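PDB 2QF4: cell shape-determining protein MreC from Streptococcus pneumoniae, which helps to form and maintain cell shape, probably as part of the elongasome that synthesizes peripheral peptidoglycan. Local coordinates for residues L9-I14 with L27-S32. Numbering follows the deposited sequence.
Sequences LAADVI and LDAGRS
Asp28 grips the backbone of Asp12 through both its main chain and its side chain. Asp28 N donates to Asp12 O at 3.0 Å, approaching nearly in line with the carbonyl (C=O...N angle 161°), and Leu27 CA adds a C-H...O contact to the same oxygen at 3.2 Å. The Asp28 carboxylate then takes over where the strand pairing stops: OD1 accepts from Asp12 N at 2.9 Å, the N-H arriving from above the carboxylate plane in a bent bond. With chi1 at 68°, Asp28 CG sits between its own N and carbonyl carbon, which folds the carboxylate back over Asp12. Both backbone polar atoms of Asp12 are thereby satisfied by a single residue. The two carboxylates also meet, their planes 76° apart, with Asp12 OD2 only 2.5 Å from Asp28 OD2; so short a gap suggests that one of the acids is protonated. Val13 and Leu27 form an antiparallel non-hydrogen-bonded pair joining strands 6-16 and 24-27 of one of the two six-stranded antiparallel barrels of this major extracytoplasmic domain, an arrangement related to the alpha-lytic protease fold. Backbone bonds of Ile14 with Thr26 and of Leu27 with Thr59 continue the sheet, while Ala11 and Val13 use their backbones to bond to Ile161 and Asp159. Val13 CG2 touches Leu27 CD2 at 3.9 Å on a sheet face where both side chains also meet Ile161, and Ala11 CB lies against Leu27 CB. Beyond Asp28 the chain departs as a loop, and contact becomes apolar: Ala11 CB also meets Ala29 CB, and Leu9 CD2 reaches the same Ala29 methyl. Ile14 CG2 and CD1 pack against Asp28 CB. Ala29 O accepts a hydrogen bond from Thr59 OG1.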
# COMPACT_ATOMS: atom_id res chain seq x y z
N LEU A 9 14.32 2.55 6.12
CA LEU A 9 14.57 2.59 7.55
C LEU A 9 13.79 1.47 8.21
O LEU A 9 12.56 1.42 8.10
CB LEU A 9 14.08 3.95 8.10
CG LEU A 9 14.24 4.18 9.60
CD1 LEU A 9 15.67 4.03 10.09
CD2 LEU A 9 13.63 5.51 10.00
N ALA A 10 14.47 0.57 8.90
CA ALA A 10 13.83 -0.54 9.61
C ALA A 10 13.75 -0.17 11.07
O ALA A 10 14.72 0.34 11.64
CB ALA A 10 14.59 -1.85 9.37
N ALA A 11 12.62 -0.44 11.71
CA ALA A 11 12.39 -0.03 13.09
C ALA A 11 11.50 -1.06 13.76
O ALA A 11 10.77 -1.81 13.13
CB ALA A 11 11.75 1.36 13.14
N ASP A 12 11.57 -1.10 15.08
CA ASP A 12 10.75 -2.03 15.88
C ASP A 12 9.31 -1.54 16.01
O ASP A 12 9.07 -0.34 16.20
CB ASP A 12 11.29 -2.12 17.31
CG ASP A 12 12.76 -2.39 17.37
OD1 ASP A 12 13.16 -3.51 17.02
OD2 ASP A 12 13.50 -1.49 17.77
N VAL A 13 8.38 -2.49 15.98
CA VAL A 13 7.00 -2.22 16.39
C VAL A 13 6.93 -2.10 17.91
O VAL A 13 7.33 -3.03 18.62
CB VAL A 13 6.07 -3.35 15.93
CG1 VAL A 13 4.65 -3.10 16.36
CG2 VAL A 13 6.16 -3.49 14.38
N ILE A 14 6.48 -0.97 18.40
CA ILE A 14 6.32 -0.75 19.82
C ILE A 14 4.85 -0.62 20.22
O ILE A 14 4.53 -0.77 21.41
CB ILE A 14 7.17 0.42 20.36
CG1 ILE A 14 6.95 1.70 19.55
CG2 ILE A 14 8.66 0.03 20.41
CD1 ILE A 14 7.47 2.96 20.21
N LEU A 27 6.14 2.61 15.23
CA LEU A 27 7.53 2.22 15.16
C LEU A 27 8.39 3.16 16.00
O LEU A 27 8.09 4.34 16.14
CB LEU A 27 8.02 2.23 13.70
CG LEU A 27 7.15 1.51 12.70
CD1 LEU A 27 7.78 1.65 11.28
CD2 LEU A 27 6.97 0.08 13.09
N ASP A 28 9.49 2.62 16.51
CA ASP A 28 10.42 3.34 17.38
C ASP A 28 11.52 4.11 16.66
O ASP A 28 12.56 4.33 17.24
CB ASP A 28 11.02 2.40 18.42
CG ASP A 28 11.95 1.35 17.85
OD1 ASP A 28 12.11 1.25 16.62
OD2 ASP A 28 12.50 0.60 18.69
N ALA A 29 11.25 4.63 15.47
CA ALA A 29 12.15 5.57 14.75
C ALA A 29 11.20 6.60 14.18
O ALA A 29 10.15 6.24 13.64
CB ALA A 29 12.97 4.87 13.74
N GLY A 30 11.59 7.87 14.14
CA GLY A 30 11.19 8.72 13.09
C GLY A 30 12.10 9.69 12.45
O GLY A 30 13.03 9.25 11.84
N ARG A 31 11.72 10.96 12.47
CA ARG A 31 12.38 11.94 11.61
C ARG A 31 13.86 12.06 11.92
O ARG A 31 14.68 12.21 11.01
CB ARG A 31 11.72 13.31 11.73
CG ARG A 31 12.08 14.44 10.79
CD ARG A 31 11.20 15.65 11.15
NE ARG A 31 9.80 15.47 10.74
CZ ARG A 31 8.73 15.43 11.54
NH1 ARG A 31 8.84 15.55 12.86
NH2 ARG A 31 7.53 15.24 11.01
N SER A 32 14.22 11.91 13.21
CA SER A 32 15.63 12.01 13.60
C SER A 32 16.49 10.93 12.94
O SER A 32 17.73 11.09 12.86
CB SER A 32 15.76 11.94 15.11
OG SER A 32 15.52 10.63 15.60